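Local atomic coordinates of Acarbose/maltose binding protein GacH (Streptomyces glaucescens, PDB entry 3K01), a protein that binds acarbose and an acarbose homolog as the solute receptor of an ABC transporter, and may also bind maltose. Residues T43-A48 / V60-V65; F376-L381 / D402-L407; T142-Y147 / K357-K362. All coordinates share one frame; numbering follows the deposited sequence. Where two conformers were deposited one is given.

Contact 1 (T43-A48 / V60-V65)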
loop_
_atom_site.group_PDB
_atom_site.type_symbol
_atom_site.label_atom_id
_atom_site.label_comp_id
_atom_site.label_asym_id
_atom_site.label_seq_id
_atom_site.Cartn_x
_atom_site.Cartn_y
_atom_site.Cartn_z
ATOM N N THR A 43 0.564 -20.907 -5.047
ATOM C CA THR A 43 1.988 -20.641 -4.882
ATOM C C THR A 43 2.326 -20.411 -3.416
ATOM O O THR A 43 3.326 -20.960 -2.909
ATOM C CB THR A 43 2.419 -19.419 -5.711
ATOM O OG1 THR A 43 2.241 -19.718 -7.101
ATOM C CG2 THR A 43 3.873 -19.039 -5.463
ATOM N N TYR A 44 1.517 -19.602 -2.736
ATOM C CA TYR A 44 1.824 -19.334 -1.334
ATOM C C TYR A 44 1.686 -20.585 -0.459
ATOM O O TYR A 44 2.477 -20.751 0.486
ATOM C CB TYR A 44 0.998 -18.171 -0.788
ATOM C CG TYR A 44 1.702 -16.819 -0.848
ATOM C CD1 TYR A 44 2.942 -16.628 -0.243
ATOM C CD2 TYR A 44 1.126 -15.731 -1.500
ATOM C CE1 TYR A 44 3.585 -15.377 -0.268
ATOM C CE2 TYR A 44 1.750 -14.489 -1.512
ATOM C CZ TYR A 44 2.975 -14.323 -0.898
ATOM O OH TYR A 44 3.586 -13.083 -0.885
ATOM N N GLN A 45 0.708 -21.457 -0.746
ATOM C CA GLN A 45 0.593 -22.710 -0.018
ATOM C C GLN A 45 1.837 -23.563 -0.227
ATOM O O GLN A 45 2.360 -24.147 0.726
ATOM C CB GLN A 45 -0.665 -23.478 -0.422
ATOM C CG GLN A 45 -0.766 -24.803 0.332
ATOM C CD GLN A 45 -2.097 -25.511 0.235
ATOM O OE1 GLN A 45 -2.277 -26.560 0.865
ATOM N NE2 GLN A 45 -3.028 -24.959 -0.525
ATOM N N ALA A 46 2.321 -23.645 -1.464
ATOM C CA ALA A 46 3.525 -24.428 -1.732
ATOM C C ALA A 46 4.732 -23.836 -1.020
ATOM O O ALA A 46 5.561 -24.572 -0.466
ATOM C CB ALA A 46 3.769 -24.550 -3.225
ATOM N N LEU A 47 4.856 -22.499 -1.031
ATOM C CA LEU A 47 5.968 -21.859 -0.320
ATOM C C LEU A 47 5.876 -22.145 1.181
ATOM O O LEU A 47 6.870 -22.530 1.798
ATOM C CB LEU A 47 5.967 -20.343 -0.576
ATOM C CG LEU A 47 6.357 -19.914 -1.985
ATOM C CD1 LEU A 47 6.105 -18.429 -2.204
ATOM C CD2 LEU A 47 7.819 -20.239 -2.217
ATOM N N ALA A 48 4.691 -22.002 1.753
ATOM C CA ALA A 48 4.520 -22.246 3.187
ATOM C C ALA A 48 4.870 -23.687 3.540
ATOM O O ALA A 48 5.596 -23.944 4.503
ATOM C CB ALA A 48 3.120 -21.914 3.604
ATOM N N VAL A 60 3.085 -27.793 8.918
ATOM C CA VAL A 60 2.520 -26.527 8.447
ATOM C C VAL A 60 1.082 -26.725 7.972
ATOM O O VAL A 60 0.827 -27.507 7.039
ATOM C CB VAL A 60 3.354 -25.912 7.327
ATOM C CG1 VAL A 60 2.678 -24.637 6.767
ATOM C CG2 VAL A 60 4.763 -25.592 7.827
ATOM N N LYS A 61 0.151 -26.022 8.609
ATOM C CA LYS A 61 -1.256 -26.037 8.216
ATOM C C LYS A 61 -1.605 -24.705 7.568
ATOM O O LYS A 61 -1.878 -23.699 8.251
ATOM C CB LYS A 61 -2.156 -26.329 9.418
ATOM C CG LYS A 61 -1.847 -27.667 10.097
ATOM C CD LYS A 61 -2.834 -28.002 11.202
ATOM C CE LYS A 61 -2.703 -29.490 11.559
ATOM N NZ LYS A 61 -3.267 -29.843 12.889
ATOM N N TYR A 62 -1.581 -24.716 6.242
ATOM C CA TYR A 62 -1.916 -23.556 5.428
ATOM C C TYR A 62 -3.430 -23.371 5.354
ATOM O O TYR A 62 -4.155 -24.330 5.040
ATOM C CB TYR A 62 -1.386 -23.765 4.017
ATOM C CG TYR A 62 -1.793 -22.655 3.099
ATOM C CD1 TYR A 62 -1.014 -21.502 2.994
ATOM C CD2 TYR A 62 -3.001 -22.708 2.384
ATOM C CE1 TYR A 62 -1.401 -20.450 2.175
ATOM C CE2 TYR A 62 -3.391 -21.662 1.556
ATOM C CZ TYR A 62 -2.601 -20.538 1.473
ATOM O OH TYR A 62 -3.002 -19.493 0.669
ATOM N N VAL A 63 -3.909 -22.149 5.598
ATOM C CA VAL A 63 -5.307 -21.808 5.411
ATOM C C VAL A 63 -5.391 -20.504 4.633
ATOM O O VAL A 63 -4.737 -19.520 5.002
ATOM C CB VAL A 63 -6.004 -21.620 6.764
ATOM C CG1 VAL A 63 -7.482 -21.301 6.567
ATOM C CG2 VAL A 63 -5.834 -22.872 7.648
ATOM N N ASN A 64 -6.180 -20.469 3.558
ATOM C CA ASN A 64 -6.395 -19.217 2.844
ATOM C C ASN A 64 -7.659 -18.564 3.377
ATOM O O ASN A 64 -8.702 -19.208 3.491
ATOM C CB ASN A 64 -6.509 -19.451 1.346
ATOM C CG ASN A 64 -6.633 -18.162 0.586
ATOM O OD1 ASN A 64 -7.742 -17.681 0.346
ATOM N ND2 ASN A 64 -5.503 -17.559 0.256
ATOM N N VAL A 65 -7.552 -17.290 3.734
ATOM C CA VAL A 65 -8.676 -16.521 4.256
ATOM C C VAL A 65 -8.822 -15.302 3.330
ATOM O O VAL A 65 -7.869 -14.548 3.142
ATOM C CB VAL A 65 -8.422 -16.028 5.697
ATOM C CG1 VAL A 65 -9.654 -15.299 6.225
ATOM C CG2 VAL A 65 -8.021 -17.194 6.624
#
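Gln45 lies over one face of the Tyr62 ring, and this CH-pi contact accounts for the tightest part of the packing of helix 41-49 on strand 58-64. The two elements belong to a beta-alpha-beta crossover, because strand 58-64 pairs in parallel with strand 28-34, which precedes the helix. The axes of 43-48 and 60-64 run nearly antiparallel (164°). Gln45 CB stands 3.6 Å from the centroid of the Tyr62 ring and almost on its normal. Backbone joins in, with Gln45 CA 3.6 Å from Tyr62 CD1. An extended chain, with CG trans to the backbone N (chi1 179°), carries the Gln45 amide along the same face, its plane only 11° from that of the ring. Gln45 lies at the partly exposed border and marks the solvent side, while its partner Tyr62 is at the heart of the interface. The buried flank, formed by Ala48 and Val60, is looser. There Ala48 CB lies 4.2 Å from Val60 CG1, and Phe315 of helix 309-320 touches both side chains. Tyr44 brings CB to 4.4 Å from Tyr62 CE1, while its ring leaves for Met319 and Thr328. The phenol end of Tyr62 is anchored through hydrogen bonds: its OH pairs with Asp34 OD2 and accepts a hydrogen bond from Asn64 ND2, 3.2 Å from Tyr62 OH.

Contact 2 (F376-L381 / D402-L407)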
loop_
_atom_site.group_PDB
_atom_site.type_symbol
_atom_site.label_atom_id
_atom_site.label_comp_id
_atom_site.label_asym_id
_atom_site.label_seq_id
_atom_site.Cartn_x
_atom_site.Cartn_y
_atom_site.Cartn_z
ATOM N N PHE A 376 -8.870 7.331 7.553
ATOM C CA PHE A 376 -9.260 7.477 6.149
ATOM C C PHE A 376 -10.652 8.053 5.968
ATOM O O PHE A 376 -10.873 8.845 5.053
ATOM C CB PHE A 376 -9.126 6.128 5.426
ATOM C CG PHE A 376 -7.704 5.764 5.120
ATOM C CD1 PHE A 376 -7.013 6.421 4.110
ATOM C CD2 PHE A 376 -7.073 4.768 5.847
ATOM C CE1 PHE A 376 -5.694 6.088 3.814
ATOM C CE2 PHE A 376 -5.744 4.431 5.577
ATOM C CZ PHE A 376 -5.057 5.087 4.560
ATOM N N GLU A 377 -11.606 7.687 6.818
ATOM C CA GLU A 377 -12.974 8.120 6.594
ATOM C C GLU A 377 -13.152 9.651 6.601
ATOM O O GLU A 377 -13.846 10.173 5.739
ATOM C CB GLU A 377 -13.950 7.404 7.541
ATOM C CG GLU A 377 -15.367 7.934 7.429
ATOM C CD GLU A 377 -16.069 7.515 6.137
ATOM O OE1 GLU A 377 -15.479 6.901 5.236
ATOM O OE2 GLU A 377 -17.264 7.819 6.000
ATOM N N PRO A 378 -12.525 10.380 7.541
ATOM C CA PRO A 378 -12.672 11.835 7.481
ATOM C C PRO A 378 -12.130 12.433 6.195
ATOM O O PRO A 378 -12.725 13.353 5.634
ATOM C CB PRO A 378 -11.916 12.334 8.717
ATOM C CG PRO A 378 -11.995 11.147 9.680
ATOM C CD PRO A 378 -11.795 9.952 8.757
ATOM N N ILE A 379 -11.023 11.896 5.689
ATOM C CA ILE A 379 -10.512 12.342 4.399
ATOM C C ILE A 379 -11.511 12.040 3.290
ATOM O O ILE A 379 -11.744 12.882 2.422
ATOM C CB ILE A 379 -9.180 11.669 4.077
ATOM C CG1 ILE A 379 -8.109 12.110 5.062
ATOM C CG2 ILE A 379 -8.749 11.937 2.610
ATOM C CD1 ILE A 379 -6.774 11.365 4.879
ATOM N N ARG A 380 -12.090 10.848 3.286
ATOM C CA ARG A 380 -13.018 10.497 2.219
ATOM C C ARG A 380 -14.158 11.516 2.177
ATOM O O ARG A 380 -14.493 12.048 1.114
ATOM C CB ARG A 380 -13.614 9.122 2.417
ATOM C CG ARG A 380 -14.533 8.727 1.252
ATOM C CD ARG A 380 -15.438 7.564 1.615
ATOM N NE ARG A 380 -16.338 7.957 2.706
ATOM C CZ ARG A 380 -17.409 8.746 2.558
ATOM N NH1 ARG A 380 -17.768 9.218 1.361
ATOM N NH2 ARG A 380 -18.109 9.084 3.629
ATOM N N LEU A 381 -14.756 11.792 3.339
ATOM C CA LEU A 381 -15.888 12.702 3.392
ATOM C C LEU A 381 -15.509 14.116 2.953
ATOM O O LEU A 381 -16.220 14.736 2.116
ATOM C CB LEU A 381 -16.417 12.725 4.822
ATOM C CG LEU A 381 -17.627 13.628 5.035
ATOM C CD1 LEU A 381 -18.802 13.253 4.125
ATOM C CD2 LEU A 381 -18.014 13.581 6.491
ATOM N N ASP A 402 -10.408 18.048 13.174
ATOM C CA ASP A 402 -11.320 17.901 14.300
ATOM C C ASP A 402 -11.721 16.449 14.459
ATOM O O ASP A 402 -11.780 15.944 15.581
ATOM C CB ASP A 402 -12.568 18.760 14.121
ATOM C CG ASP A 402 -12.307 20.230 14.350
ATOM O OD1 ASP A 402 -11.190 20.597 14.775
ATOM O OD2 ASP A 402 -13.238 21.021 14.099
ATOM N N ALA A 403 -12.010 15.764 13.346
ATOM C CA ALA A 403 -12.374 14.363 13.411
ATOM C C ALA A 403 -11.186 13.575 13.973
ATOM O O ALA A 403 -11.380 12.648 14.781
ATOM C CB ALA A 403 -12.783 13.845 12.030
ATOM N N TYR A 404 -9.961 13.917 13.580
ATOM C CA TYR A 404 -8.788 13.195 14.116
ATOM C C TYR A 404 -8.628 13.431 15.620
ATOM O O TYR A 404 -8.351 12.476 16.360
ATOM C CB TYR A 404 -7.499 13.590 13.414
ATOM C CG TYR A 404 -7.325 13.031 12.013
ATOM C CD1 TYR A 404 -8.370 12.420 11.327
ATOM C CD2 TYR A 404 -6.118 13.172 11.374
ATOM C CE1 TYR A 404 -8.160 11.936 10.017
ATOM C CE2 TYR A 404 -5.918 12.701 10.076
ATOM C CZ TYR A 404 -6.932 12.070 9.427
ATOM O OH TYR A 404 -6.736 11.596 8.149
ATOM N N ARG A 405 -8.803 14.665 16.100
ATOM C CA ARG A 405 -8.698 14.928 17.546
ATOM C C ARG A 405 -9.761 14.158 18.322
ATOM O O ARG A 405 -9.524 13.700 19.444
ATOM C CB ARG A 405 -8.750 16.434 17.839
ATOM C CG ARG A 405 -7.529 17.150 17.294
ATOM C CD ARG A 405 -7.457 18.655 17.575
ATOM N NE ARG A 405 -6.308 19.219 16.860
ATOM C CZ ARG A 405 -6.351 19.684 15.612
ATOM N NH1 ARG A 405 -7.499 19.712 14.952
ATOM N NH2 ARG A 405 -5.257 20.160 15.036
ATOM N N LYS A 406 -10.935 13.982 17.735
ATOM C CA LYS A 406 -11.988 13.214 18.391
ATOM C C LYS A 406 -11.659 11.719 18.438
ATOM O O LYS A 406 -11.949 11.044 19.440
ATOM C CB LYS A 406 -13.328 13.449 17.700
ATOM C CG LYS A 406 -13.953 14.785 18.038
ATOM C CD LYS A 406 -15.201 15.028 17.209
ATOM C CE LYS A 406 -16.047 16.157 17.800
ATOM N NZ LYS A 406 -15.466 17.505 17.551
ATOM N N LEU A 407 -11.052 11.196 17.372
ATOM C CA LEU A 407 -10.625 9.788 17.280
ATOM C C LEU A 407 -9.430 9.472 18.180
ATOM O O LEU A 407 -9.330 8.359 18.731
ATOM C CB LEU A 407 -10.183 9.469 15.843
ATOM C CG LEU A 407 -11.287 9.282 14.832
ATOM C CD1 LEU A 407 -10.627 9.297 13.461
ATOM C CD2 LEU A 407 -12.065 7.982 15.100
#
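Pro378 and Tyr404 contribute most of the surface buried where helix 376-387 meets helix 393-407, with Ala403 and Ile379 adding smaller shares. The proline ring fits against two neighbours on the second helix. Its CG is 3.7 Å from Ala403 CB, a methyl small enough to let the backbones come near: the CA atoms of Pro378 and Ala403 are 6.5 Å apart. The same CG meets Tyr404 at the ring edge, close to the ring plane, with CE1 at 3.9 Å. Leu407 CD1 adds a looser touch, 4.4 Å from Pro378 CG.

Tyr404 starts out alongside the interface, but a chi1 of -74° holds CG on the side of the backbone N and swings the ring across to the first helix. Its hydroxyl arrives beside Ile379, where OH lies 3.3 Å from CD1. That is van der Waals contact; the polar bond of the hydroxyl goes to the carbonyl O of Leu375, immediately before Phe376. Tyr404 therefore packs against the first helix and also hydrogen-bonds to the backbone of the residue just before the segment. Around the pair, Phe192 and Leu193 touch Ile379, and Leu203 and Val211 touch Tyr404.

With segment axes 9.8 Å apart and running at 160°, consecutive helices and an apolar seam, the pair forms an antiparallel alpha-helical hairpin close to the C-terminus.

Contact 3 (T142-Y147 / K357-K362); sequences TLALFY and KPAVDK
In Thr142, chi1 of -167° sets OG1 opposite the backbone N and wedges CG2 between that nitrogen and the carbonyl carbon, so that the methyl branch faces Ala359 and Val360. Val360 answers with chi1 165°, which turns its CG2 back beside the backbone N and to the side of Thr142. The contact joins strand 132-148 to the C-terminal part of helix 351-360 within the two-lobed fold of the solute-binding proteins. Strand 132-148 pairs with both 254-259 and 293-302, and the latter also pairs with 87-91; this connectivity is consistent with the strands that link the lobes in this family.

All five touching residues are buried, and the interface is made by methyl groups and backbone. Two alanines pack closely, with Ala144 CB 3.6 Å from Ala359 CB. Thr142 CG2 lies 3.8 Å from Ala359 CB, so this methyl is set against two residues of the strand. The threonine methyl reaches past it to the helix backbone, where CG2 is 3.6 Å from Ala359 O. Beyond this, Thr142 CG2 and Val360 CG2 meet at 4.0 Å. Val281 of strand 279-283 also touches Ala144, and Leu120 touches Val360.

The helix is kinked here, since Pro358 has no N-H to offer the preceding turn and Ala359 N makes no such bond either. Ala359 O, besides meeting the threonine methyl, accepts a hydrogen bond from Lys362 N at 2.8 Å. The polar branch of Thr142 is satisfied on strand 293-302, where OG1 hydrogen-bonds to both Pro294 O and Ser293 OG.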
loop_
_atom_site.group_PDB
_atom_site.type_symbol
_atom_site.label_atom_id
_atom_site.label_comp_id
_atom_site.label_asym_id
_atom_site.label_seq_id
_atom_site.Cartn_x
_atom_site.Cartn_y
_atom_site.Cartn_z
ATOM N N THR A 142 2.439 0.460 -3.621
ATOM C CA THR A 142 2.167 1.897 -3.497
ATOM C C THR A 142 1.358 2.328 -4.703
ATOM O O THR A 142 1.031 1.515 -5.573
ATOM C CB THR A 142 3.495 2.691 -3.396
ATOM O OG1 THR A 142 3.255 4.046 -2.981
ATOM C CG2 THR A 142 4.290 2.691 -4.688
ATOM N N LEU A 143 1.050 3.614 -4.747
ATOM C CA LEU A 143 0.406 4.221 -5.917
ATOM C C LEU A 143 1.454 4.843 -6.814
ATOM O O LEU A 143 2.522 5.238 -6.358
ATOM C CB LEU A 143 -0.578 5.309 -5.462
ATOM C CG LEU A 143 -1.776 4.850 -4.649
ATOM C CD1 LEU A 143 -2.669 6.037 -4.223
ATOM C CD2 LEU A 143 -2.623 3.811 -5.412
ATOM N N ALA A 144 1.105 4.953 -8.104
ATOM C CA ALA A 144 2.022 5.426 -9.129
ATOM C C ALA A 144 1.227 6.124 -10.218
ATOM O O ALA A 144 0.025 5.905 -10.336
ATOM C CB ALA A 144 2.808 4.241 -9.725
ATOM N N LEU A 145 1.910 6.962 -10.996
ATOM C CA LEU A 145 1.268 7.620 -12.136
ATOM C C LEU A 145 1.346 6.708 -13.371
ATOM O O LEU A 145 2.433 6.460 -13.895
ATOM C CB LEU A 145 1.984 8.927 -12.409
ATOM C CG LEU A 145 1.354 9.795 -13.510
ATOM C CD1 LEU A 145 0.010 10.339 -13.117
ATOM C CD2 LEU A 145 2.334 10.911 -13.868
ATOM N N PHE A 146 0.198 6.207 -13.804
ATOM C CA PHE A 146 0.096 5.451 -15.059
ATOM C C PHE A 146 -0.105 6.446 -16.201
ATOM O O PHE A 146 -0.838 7.429 -16.064
ATOM C CB PHE A 146 -1.140 4.553 -15.053
ATOM C CG PHE A 146 -1.059 3.328 -14.183
ATOM C CD1 PHE A 146 -1.571 2.139 -14.662
ATOM C CD2 PHE A 146 -0.563 3.342 -12.874
ATOM C CE1 PHE A 146 -1.587 0.979 -13.899
ATOM C CE2 PHE A 146 -0.557 2.173 -12.103
ATOM C CZ PHE A 146 -1.063 0.987 -12.637
ATOM N N TYR A 147 0.515 6.199 -17.345
ATOM C CA TYR A 147 0.341 7.091 -18.482
ATOM C C TYR A 147 0.264 6.312 -19.790
ATOM O O TYR A 147 0.863 5.248 -19.963
ATOM C CB TYR A 147 1.422 8.191 -18.541
ATOM C CG TYR A 147 2.847 7.722 -18.612
ATOM C CD1 TYR A 147 3.556 7.400 -17.451
ATOM C CD2 TYR A 147 3.505 7.642 -19.851
ATOM C CE1 TYR A 147 4.872 6.992 -17.521
ATOM C CE2 TYR A 147 4.805 7.238 -19.916
ATOM C CZ TYR A 147 5.476 6.922 -18.751
ATOM O OH TYR A 147 6.799 6.500 -18.801
ATOM N N LYS A 357 9.194 -0.076 -9.147
ATOM C CA LYS A 357 10.229 0.210 -8.171
ATOM C C LYS A 357 10.496 1.714 -7.960
ATOM O O LYS A 357 10.615 2.146 -6.808
ATOM C CB LYS A 357 11.495 -0.607 -8.400
ATOM C CG LYS A 357 12.541 -0.484 -7.255
ATOM C CD LYS A 357 11.936 -0.660 -5.845
ATOM C CE LYS A 357 12.970 -0.990 -4.774
ATOM N NZ LYS A 357 14.063 -0.039 -4.689
ATOM N N PRO A 358 10.572 2.525 -9.034
ATOM C CA PRO A 358 10.743 3.948 -8.753
ATOM C C PRO A 358 9.609 4.543 -7.909
ATOM O O PRO A 358 9.847 5.376 -7.034
ATOM C CB PRO A 358 10.805 4.571 -10.162
ATOM C CG PRO A 358 11.374 3.442 -11.016
ATOM C CD PRO A 358 10.672 2.221 -10.483
ATOM N N ALA A 359 8.379 4.082 -8.135
ATOM C CA ALA A 359 7.252 4.530 -7.304
ATOM C C ALA A 359 7.409 4.072 -5.849
ATOM O O ALA A 359 7.176 4.830 -4.902
ATOM C CB ALA A 359 5.950 4.009 -7.894
ATOM N N VAL A 360 7.835 2.827 -5.661
ATOM C CA VAL A 360 8.078 2.301 -4.309
ATOM C C VAL A 360 9.131 3.142 -3.567
ATOM O O VAL A 360 9.033 3.335 -2.350
ATOM C CB VAL A 360 8.465 0.811 -4.377
ATOM C CG1 VAL A 360 9.075 0.299 -3.057
ATOM C CG2 VAL A 360 7.252 -0.017 -4.724
ATOM N N ASP A 361 10.114 3.671 -4.291
ATOM C CA ASP A 361 11.098 4.566 -3.674
ATOM C C ASP A 361 10.497 5.875 -3.170
ATOM O O ASP A 361 11.134 6.580 -2.400
ATOM C CB ASP A 361 12.249 4.889 -4.638
ATOM C CG ASP A 361 13.230 3.727 -4.840
ATOM O OD1 ASP A 361 13.222 2.730 -4.080
ATOM O OD2 ASP A 361 14.031 3.865 -5.780
ATOM N N LYS A 362 9.272 6.192 -3.582
ATOM C CA LYS A 362 8.579 7.379 -3.084
ATOM C C LYS A 362 7.606 7.056 -1.984
ATOM O O LYS A 362 6.886 7.961 -1.534
ATOM C CB LYS A 362 7.865 8.107 -4.237
ATOM C CG LYS A 362 8.827 8.883 -5.144
ATOM C CD LYS A 362 9.606 9.967 -4.399
ATOM C CE LYS A 362 10.576 10.595 -5.369
ATOM N NZ LYS A 362 11.760 9.703 -5.592
#

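Overall arrangement
The three contacts sample separate parts of one chain, and none touches another. Contacts 1 and 3 both reach the same mixed sheet, although their centres are 29 Å apart: contact 1 through strand 58-64, contact 3 through strand 132-148. Contact 2 joins two helices instead, with its centre 26 Å from that of contact 3; the nearest atoms of those two are about 9 Å apart. Contacts 1 and 2 are the most distant pair, at 37 Å between centres. Contact 3 lies nearest the centre of the chain, about 11 Å away. In this family the ligand binds between the two lobes, but none of the contacts can be assigned to the sugar site.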